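Local coordinates for protein sgbp-b (Bacteroides uniformis, PDB 7K44) that probably binds xyloglucan at the cell surface, as a surface glycan-binding protein of a xyloglucan utilization locus in a human gut bacterium, at residues 138-143 with 237-242; 176-181 with 188-193; 358-363 with 378-383. All coordinates share one frame; numbering follows the deposited sequence.

Interaction 1 (138-143 with 237-242); sequences TGTTVT and PFFSDG. With CA (calcium ion), chain B.
The Phe239 ring has the backbone of Gly139 and Thr140 over one face. Gly139 O sits 3.5 Å above the ring plane, nearer the ring's margin than its centre, and Thr140 N lies over that face too. Thr138 O comes obliquely to the ring, 3.7 Å from Phe239 CD1. Gly139 CA makes a CH-pi contact 4.2 Å from the ring centroid, 19° off the normal. This is an interdomain contact. A turn leading into strand 141-147 of the IPT/TIG domain, an immunoglobulin-like fold, meets a loop of the xyloglucan-binding domain. Glycine fits the site in two ways. A CB on Gly139 would clash with Phe239 CD1, and at phi 95° it would also press on the carbonyl of Thr138. Thr140 adds its methyl, with CG2 3.9 Å from Phe239 CB as the two side chains pass alongside, pointing opposite ways. Its hydrogen bond from OG1 to Ile137 O goes with chi1 67°, which leaves CG2 anti to the carbonyl carbon and against Phe239. Phe239 O accepts a bond from Trp331 NE1. Ser240 OG donates to Gly242 O at 2.7 Å, in the carbonyl plane. Asp241 binds the calcium ion through its backbone O, at 2.4 Å.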
loop_
_atom_site.group_PDB
_atom_site.type_symbol
_atom_site.label_atom_id
_atom_site.label_comp_id
_atom_site.label_asym_id
_atom_site.label_seq_id
_atom_site.Cartn_x
_atom_site.Cartn_y
_atom_site.Cartn_z
ATOM N N THR A 138 11.750 1.954 8.384
ATOM C CA THR A 138 12.947 1.915 7.545
ATOM C C THR A 138 13.459 0.487 7.396
ATOM O O THR A 138 13.555 -0.258 8.376
ATOM C CB THR A 138 14.026 2.820 8.141
ATOM O OG1 THR A 138 13.603 4.185 8.047
ATOM C CG2 THR A 138 15.375 2.648 7.418
ATOM N N GLY A 139 13.760 0.099 6.156
ATOM C CA GLY A 139 14.227 -1.236 5.876
ATOM C C GLY A 139 13.162 -2.217 5.452
ATOM O O GLY A 139 13.501 -3.264 4.886
ATOM N N THR A 140 11.887 -1.905 5.677
ATOM C CA THR A 140 10.806 -2.794 5.286
ATOM C C THR A 140 10.423 -2.529 3.831
ATOM O O THR A 140 10.847 -1.543 3.221
ATOM C CB THR A 140 9.586 -2.647 6.207
ATOM O OG1 THR A 140 8.985 -1.348 6.039
ATOM C CG2 THR A 140 9.994 -2.842 7.666
ATOM N N THR A 141 9.604 -3.418 3.282
ATOM C CA THR A 141 9.158 -3.304 1.901
ATOM C C THR A 141 7.814 -2.590 1.851
ATOM O O THR A 141 6.864 -2.983 2.532
ATOM C CB THR A 141 9.051 -4.685 1.258
ATOM O OG1 THR A 141 10.336 -5.314 1.297
ATOM C CG2 THR A 141 8.600 -4.567 -0.192
ATOM N N VAL A 142 7.744 -1.532 1.045
ATOM C CA VAL A 142 6.535 -0.746 0.863
ATOM C C VAL A 142 5.950 -1.140 -0.483
ATOM O O VAL A 142 6.697 -1.349 -1.442
ATOM C CB VAL A 142 6.895 0.753 0.862
ATOM C CG1 VAL A 142 5.637 1.595 0.778
ATOM C CG2 VAL A 142 7.738 1.124 2.077
ATOM N N THR A 143 4.635 -1.276 -0.554
ATOM C CA THR A 143 3.943 -1.583 -1.798
ATOM C C THR A 143 3.049 -0.411 -2.172
ATOM O O THR A 143 2.388 0.175 -1.310
ATOM C CB THR A 143 3.110 -2.861 -1.655
ATOM O OG1 THR A 143 3.967 -3.930 -1.243
ATOM C CG2 THR A 143 2.477 -3.248 -2.990
ATOM N N PRO A 237 10.436 -8.450 15.181
ATOM C CA PRO A 237 9.877 -8.110 13.874
ATOM C C PRO A 237 10.907 -7.681 12.816
ATOM O O PRO A 237 10.520 -7.078 11.799
ATOM C CB PRO A 237 8.937 -6.953 14.221
ATOM C CG PRO A 237 9.671 -6.237 15.305
ATOM C CD PRO A 237 10.379 -7.316 16.116
ATOM N N PHE A 238 12.185 -7.989 13.068
ATOM C CA PHE A 238 13.312 -7.806 12.143
ATOM C C PHE A 238 13.735 -6.354 11.976
ATOM O O PHE A 238 14.913 -6.021 12.138
ATOM C CB PHE A 238 13.081 -8.506 10.799
ATOM C CG PHE A 238 12.751 -9.960 10.936
ATOM C CD1 PHE A 238 13.738 -10.885 11.248
ATOM C CD2 PHE A 238 11.445 -10.401 10.801
ATOM C CE1 PHE A 238 13.426 -12.227 11.394
ATOM C CE2 PHE A 238 11.130 -11.744 10.944
ATOM C CZ PHE A 238 12.125 -12.656 11.240
ATOM N N PHE A 239 12.785 -5.478 11.676
ATOM C CA PHE A 239 13.010 -4.047 11.706
ATOM C C PHE A 239 12.042 -3.439 12.705
ATOM O O PHE A 239 10.945 -3.959 12.921
ATOM C CB PHE A 239 12.777 -3.422 10.326
ATOM C CG PHE A 239 13.622 -4.031 9.250
ATOM C CD1 PHE A 239 14.919 -3.601 9.053
ATOM C CD2 PHE A 239 13.128 -5.053 8.479
ATOM C CE1 PHE A 239 15.708 -4.177 8.076
ATOM C CE2 PHE A 239 13.905 -5.632 7.493
ATOM C CZ PHE A 239 15.193 -5.189 7.301
ATOM N N SER A 240 12.469 -2.344 13.321
ATOM C CA SER A 240 11.604 -1.630 14.241
ATOM C C SER A 240 11.981 -0.160 14.247
ATOM O O SER A 240 13.125 0.212 13.983
ATOM C CB SER A 240 11.687 -2.200 15.663
ATOM O OG SER A 240 12.912 -1.831 16.289
ATOM N N ASP A 241 10.996 0.682 14.542
ATOM C CA ASP A 241 11.243 2.109 14.718
ATOM C C ASP A 241 11.580 2.300 16.190
ATOM O O ASP A 241 10.720 2.572 17.025
ATOM C CB ASP A 241 10.000 2.891 14.313
ATOM C CG ASP A 241 10.225 4.385 14.297
ATOM O OD1 ASP A 241 11.304 4.840 14.738
ATOM O OD2 ASP A 241 9.309 5.114 13.845
ATOM N N GLY A 242 12.854 2.129 16.532
ATOM C CA GLY A 242 13.182 2.176 17.943
ATOM C C GLY A 242 12.496 1.053 18.693
ATOM O O GLY A 242 12.377 -0.078 18.208
HETATM CA CA CA B . 8.922 2.971 18.515
HETATM O O HOH W 1 8.541 4.779 16.970
#

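Interaction 2 (176-181 with 188-193); sequences LTFTMP and CSLAIT
Strand residues 176-179 and 188-193 run in broadly opposite directions in two facing sheets, with their closest CA atoms, those of Leu176 and Ile192, 10.3 Å apart. That spacing is bridged by side chains. Leu176 and Ile192 reach toward each other tip to tip, and Leu176 CD2 meets Ile192 CD1 at 3.9 Å. With CG between the backbone N and the carbonyl carbon (chi1 60°), Leu176 sends CD2 to Ile192 and CD1 to Phe178. Ile192 extends its CG1 branch, with CD1 at the end (chi2 174°). The second pair is looser: Phe178 CZ is 4.5 Å from Leu190 CD1, which approaches the ring obliquely. Leu176 also touches Phe178, two residues on in the same strand. Leu176 CD1 lies in plane at the edge of the Phe178 ring, 3.8 Å from Phe178 CD2. The two branches of Leu176 therefore do different work, one across the sheets and one along the strand. All four side chains are buried and apolar. They form part of the core of the immunoglobulin-like sandwich of the IPT/TIG domain. Around them, Leu176 packs on Ile152 and Phe149, Phe178 on Val142 and Val162, and Leu190 on Val201 and Phe204. Strand 175-179 lies between strands 141-147 and 168-169 in one sheet. Strand 188-194 lies between 152-157 and 197-204 in the other.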
loop_
_atom_site.group_PDB
_atom_site.type_symbol
_atom_site.label_atom_id
_atom_site.label_comp_id
_atom_site.label_asym_id
_atom_site.label_seq_id
_atom_site.Cartn_x
_atom_site.Cartn_y
_atom_site.Cartn_z
ATOM N N LEU A 176 4.129 -1.405 -7.525
ATOM C CA LEU A 176 5.565 -1.448 -7.328
ATOM C C LEU A 176 5.856 -1.692 -5.859
ATOM O O LEU A 176 5.006 -1.463 -4.993
ATOM C CB LEU A 176 6.305 -0.208 -7.866
ATOM C CG LEU A 176 5.973 1.172 -7.304
ATOM C CD1 LEU A 176 6.632 1.397 -5.959
ATOM C CD2 LEU A 176 6.406 2.248 -8.278
ATOM N N THR A 177 7.062 -2.176 -5.601
ATOM C CA THR A 177 7.579 -2.283 -4.247
ATOM C C THR A 177 8.932 -1.595 -4.178
ATOM O O THR A 177 9.647 -1.492 -5.176
ATOM C CB THR A 177 7.725 -3.741 -3.788
ATOM O OG1 THR A 177 8.640 -4.422 -4.650
ATOM C CG2 THR A 177 6.399 -4.442 -3.821
ATOM N N PHE A 178 9.276 -1.114 -2.987
ATOM C CA PHE A 178 10.593 -0.549 -2.734
ATOM C C PHE A 178 10.927 -0.734 -1.263
ATOM O O PHE A 178 10.059 -1.037 -0.441
ATOM C CB PHE A 178 10.689 0.934 -3.144
ATOM C CG PHE A 178 9.795 1.864 -2.352
ATOM C CD1 PHE A 178 10.252 2.456 -1.185
ATOM C CD2 PHE A 178 8.507 2.170 -2.796
ATOM C CE1 PHE A 178 9.438 3.322 -0.449
ATOM C CE2 PHE A 178 7.688 3.045 -2.075
ATOM C CZ PHE A 178 8.160 3.620 -0.895
ATOM N N THR A 179 12.202 -0.551 -0.935
ATOM C CA THR A 179 12.648 -0.594 0.449
ATOM C C THR A 179 12.565 0.802 1.045
ATOM O O THR A 179 13.066 1.769 0.460
ATOM C CB THR A 179 14.080 -1.119 0.541
ATOM O OG1 THR A 179 14.126 -2.440 -0.018
ATOM C CG2 THR A 179 14.551 -1.138 2.001
ATOM N N MET A 180 11.927 0.905 2.194
ATOM C CA MET A 180 11.777 2.198 2.825
ATOM C C MET A 180 13.145 2.715 3.251
ATOM O O MET A 180 13.875 2.015 3.969
ATOM C CB MET A 180 10.868 2.064 4.046
ATOM C CG MET A 180 10.716 3.336 4.848
ATOM S SD MET A 180 9.777 4.565 3.924
ATOM C CE MET A 180 10.033 5.959 5.012
ATOM N N PRO A 181 13.526 3.917 2.839
ATOM C CA PRO A 181 14.818 4.474 3.257
ATOM C C PRO A 181 14.757 5.066 4.657
ATOM O O PRO A 181 13.780 4.858 5.385
ATOM C CB PRO A 181 15.069 5.565 2.211
ATOM C CG PRO A 181 13.694 6.020 1.828
ATOM C CD PRO A 181 12.817 4.797 1.889
ATOM N N CYS A 188 5.000 14.768 4.989
ATOM C CA CYS A 188 5.461 15.211 3.680
ATOM C C CYS A 188 4.594 14.538 2.623
ATOM O O CYS A 188 3.547 13.959 2.927
ATOM C CB CYS A 188 6.935 14.836 3.492
ATOM S SG CYS A 188 7.244 13.052 3.755
ATOM N N SER A 189 5.023 14.627 1.366
ATOM C CA SER A 189 4.358 13.955 0.261
ATOM C C SER A 189 5.223 12.790 -0.196
ATOM O O SER A 189 6.441 12.937 -0.341
ATOM C CB SER A 189 4.147 14.909 -0.920
ATOM O OG SER A 189 3.090 15.821 -0.657
ATOM N N LEU A 190 4.594 11.636 -0.384
ATOM C CA LEU A 190 5.191 10.557 -1.154
ATOM C C LEU A 190 4.976 10.863 -2.629
ATOM O O LEU A 190 3.858 11.167 -3.046
ATOM C CB LEU A 190 4.497 9.243 -0.804
ATOM C CG LEU A 190 4.829 8.039 -1.686
ATOM C CD1 LEU A 190 6.278 7.638 -1.493
ATOM C CD2 LEU A 190 3.876 6.871 -1.389
ATOM N N ALA A 191 6.045 10.804 -3.417
ATOM C CA ALA A 191 5.961 11.174 -4.826
ATOM C C ALA A 191 6.659 10.122 -5.666
ATOM O O ALA A 191 7.808 9.762 -5.386
ATOM C CB ALA A 191 6.600 12.542 -5.070
ATOM N N ILE A 192 5.966 9.630 -6.686
ATOM C CA ILE A 192 6.562 8.773 -7.701
ATOM C C ILE A 192 6.642 9.590 -8.981
ATOM O O ILE A 192 5.620 10.082 -9.475
ATOM C CB ILE A 192 5.744 7.497 -7.933
ATOM C CG1 ILE A 192 5.692 6.644 -6.662
ATOM C CG2 ILE A 192 6.345 6.705 -9.098
ATOM C CD1 ILE A 192 4.770 5.438 -6.811
ATOM N N THR A 193 7.847 9.758 -9.500
ATOM C CA THR A 193 8.072 10.534 -10.708
ATOM C C THR A 193 8.518 9.591 -11.811
ATOM O O THR A 193 9.447 8.798 -11.619
ATOM C CB THR A 193 9.125 11.615 -10.474
ATOM O OG1 THR A 193 8.645 12.554 -9.504
ATOM C CG2 THR A 193 9.420 12.366 -11.772
#

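Interaction 3 (358-363 with 378-383); sequences LALQMT and DNFRVV. With CA (calcium ion), chain B.
Phe380 is gripped by two leucines of strand 357-364, yet it directly follows Asn379, whose left-handed backbone (phi 57°) is unusual within a strand. With CG anti to the backbone N (chi1 -169°), Leu358 brings both methyls to Phe380. CD2 lies over one face of the Phe380 ring, 4.2 Å from the centroid and 22° off the normal, a CH-pi contact. Leu358 CD1 touches Phe380 CB at 3.9 Å. Leu360, from the same strand, points against Phe380 and sets CD1 3.8 Å from Phe380 CZ. An alanine in place of Phe380 would remove the ring, and both leucines would probably lose their main partner across this interface. Just before Phe380 lies the calcium site: Asp378 binds the ion with both carboxylate oxygens, OD2 at 2.5 Å, and Asn213, Asp215, Asp241 and Lys243 complete the protein ligands. Asn379 OD1 accepts a bond of 2.7 Å from water 1, a calcium ligand. Asn379 O takes a bond from Arg381 NH2 at 2.9 Å, and that nitrogen also pairs with Glu288. The contact joins the two sheets of the xyloglucan-binding domain's beta sandwich. Strand 357-364 lies between 255-264 and 300-305. Strand 371-384 pairs with 210-212, 243-248, 250-251 and 283-291.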
loop_
_atom_site.group_PDB
_atom_site.type_symbol
_atom_site.label_atom_id
_atom_site.label_comp_id
_atom_site.label_asym_id
_atom_site.label_seq_id
_atom_site.Cartn_x
_atom_site.Cartn_y
_atom_site.Cartn_z
ATOM N N LEU A 358 -4.167 4.884 26.484
ATOM C CA LEU A 358 -4.445 4.168 25.241
ATOM C C LEU A 358 -4.291 2.698 25.609
ATOM O O LEU A 358 -3.204 2.274 26.013
ATOM C CB LEU A 358 -3.444 4.598 24.171
ATOM C CG LEU A 358 -3.674 4.175 22.718
ATOM C CD1 LEU A 358 -2.847 5.041 21.772
ATOM C CD2 LEU A 358 -3.339 2.722 22.514
ATOM N N ALA A 359 -5.378 1.934 25.544
ATOM C CA ALA A 359 -5.380 0.548 26.003
ATOM C C ALA A 359 -5.762 -0.432 24.898
ATOM O O ALA A 359 -6.721 -0.205 24.150
ATOM C CB ALA A 359 -6.319 0.351 27.196
ATOM N N LEU A 360 -5.026 -1.546 24.835
ATOM C CA LEU A 360 -5.328 -2.688 23.982
ATOM C C LEU A 360 -5.322 -3.935 24.850
ATOM O O LEU A 360 -4.396 -4.126 25.643
ATOM C CB LEU A 360 -4.292 -2.871 22.865
ATOM C CG LEU A 360 -4.084 -1.747 21.853
ATOM C CD1 LEU A 360 -3.047 -0.765 22.375
ATOM C CD2 LEU A 360 -3.616 -2.349 20.540
ATOM N N GLN A 361 -6.343 -4.781 24.719
ATOM C CA GLN A 361 -6.410 -5.999 25.521
ATOM C C GLN A 361 -6.814 -7.182 24.663
ATOM O O GLN A 361 -7.797 -7.105 23.915
ATOM C CB GLN A 361 -7.391 -5.862 26.680
ATOM C CG GLN A 361 -7.131 -4.653 27.530
ATOM C CD GLN A 361 -8.063 -4.564 28.717
ATOM O OE1 GLN A 361 -9.110 -5.211 28.745
ATOM N NE2 GLN A 361 -7.676 -3.777 29.724
ATOM N N MET A 362 -6.058 -8.274 24.773
ATOM C CA MET A 362 -6.310 -9.486 24.002
ATOM C C MET A 362 -6.878 -10.569 24.910
ATOM O O MET A 362 -6.359 -10.798 26.010
ATOM C CB MET A 362 -5.030 -9.984 23.335
ATOM C CG MET A 362 -5.297 -11.107 22.339
ATOM S SD MET A 362 -3.771 -11.656 21.542
ATOM C CE MET A 362 -4.372 -12.177 19.943
ATOM N N THR A 363 -7.945 -11.217 24.452
ATOM C CA THR A 363 -8.608 -12.312 25.150
ATOM C C THR A 363 -8.937 -13.399 24.135
ATOM O O THR A 363 -8.795 -13.206 22.926
ATOM C CB THR A 363 -9.892 -11.846 25.857
ATOM O OG1 THR A 363 -10.813 -11.310 24.890
ATOM C CG2 THR A 363 -9.592 -10.784 26.924
ATOM N N ASP A 378 3.498 -0.495 17.350
ATOM C CA ASP A 378 4.263 0.741 17.448
ATOM C C ASP A 378 3.525 1.854 16.721
ATOM O O ASP A 378 2.596 1.621 15.935
ATOM C CB ASP A 378 5.662 0.555 16.836
ATOM C CG ASP A 378 6.723 1.522 17.394
ATOM O OD1 ASP A 378 6.445 2.450 18.195
ATOM O OD2 ASP A 378 7.891 1.320 16.986
ATOM N N ASN A 379 3.976 3.079 16.981
ATOM C CA ASN A 379 3.630 4.251 16.170
ATOM C C ASN A 379 2.123 4.490 16.080
ATOM O O ASN A 379 1.550 4.544 14.995
ATOM C CB ASN A 379 4.276 4.178 14.785
ATOM C CG ASN A 379 5.747 4.519 14.823
ATOM O OD1 ASN A 379 6.208 5.191 15.744
ATOM N ND2 ASN A 379 6.487 4.082 13.804
ATOM N N PHE A 380 1.489 4.661 17.243
ATOM C CA PHE A 380 0.083 5.047 17.267
ATOM C C PHE A 380 -0.031 6.531 16.928
ATOM O O PHE A 380 0.651 7.371 17.525
ATOM C CB PHE A 380 -0.532 4.769 18.640
ATOM C CG PHE A 380 -0.570 3.315 19.014
ATOM C CD1 PHE A 380 0.541 2.695 19.567
ATOM C CD2 PHE A 380 -1.722 2.574 18.832
ATOM C CE1 PHE A 380 0.512 1.348 19.929
ATOM C CE2 PHE A 380 -1.767 1.225 19.185
ATOM C CZ PHE A 380 -0.650 0.612 19.725
ATOM N N ARG A 381 -0.887 6.851 15.959
ATOM C CA ARG A 381 -1.094 8.224 15.517
ATOM C C ARG A 381 -2.579 8.458 15.300
ATOM O O ARG A 381 -3.339 7.518 15.062
ATOM C CB ARG A 381 -0.311 8.563 14.236
ATOM C CG ARG A 381 -0.623 7.687 13.020
ATOM C CD ARG A 381 0.389 6.575 12.838
ATOM N NE ARG A 381 0.270 5.895 11.541
ATOM C CZ ARG A 381 0.875 4.746 11.256
ATOM N NH1 ARG A 381 0.719 4.183 10.049
ATOM N NH2 ARG A 381 1.658 4.160 12.170
ATOM N N VAL A 382 -2.996 9.719 15.420
ATOM C CA VAL A 382 -4.366 10.129 15.105
ATOM C C VAL A 382 -4.305 10.972 13.840
ATOM O O VAL A 382 -3.647 12.022 13.823
ATOM C CB VAL A 382 -5.020 10.913 16.254
ATOM C CG1 VAL A 382 -6.430 11.336 15.828
ATOM C CG2 VAL A 382 -5.060 10.087 17.531
ATOM N N VAL A 383 -4.999 10.519 12.784
ATOM C CA VAL A 383 -4.872 11.108 11.456
ATOM C C VAL A 383 -6.235 11.179 10.783
ATOM O O VAL A 383 -7.161 10.443 11.117
ATOM C CB VAL A 383 -3.901 10.310 10.556
ATOM C CG1 VAL A 383 -2.465 10.409 11.063
ATOM C CG2 VAL A 383 -4.351 8.868 10.439
HETATM CA CA CA B . 8.922 2.971 18.515
HETATM O O HOH W 1 8.541 4.779 16.970
#

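In the fold
Interactions 2 and 3 are buried and apolar, each joining two facing sheets of its own domain. Interaction 1 is only partly buried and lies between the domains. There a ring rests mainly on backbone rather than on aliphatic side chains. Interactions 1 and 2 share a sheet, since strands 141-147 and 175-179 are neighbours: Val142 N bonds to Phe178 O, and Thr138 OG1 to Pro181 O. Interactions 1 and 3 meet at the calcium ion, with Asp241 O and the Asp378 carboxylate as ligands of the same ion, which also binds water 1. Asn379 ND2 bonds to Asp241 OD2. Interactions 2 and 3 do not touch; their nearest atoms are about 10 Å apart.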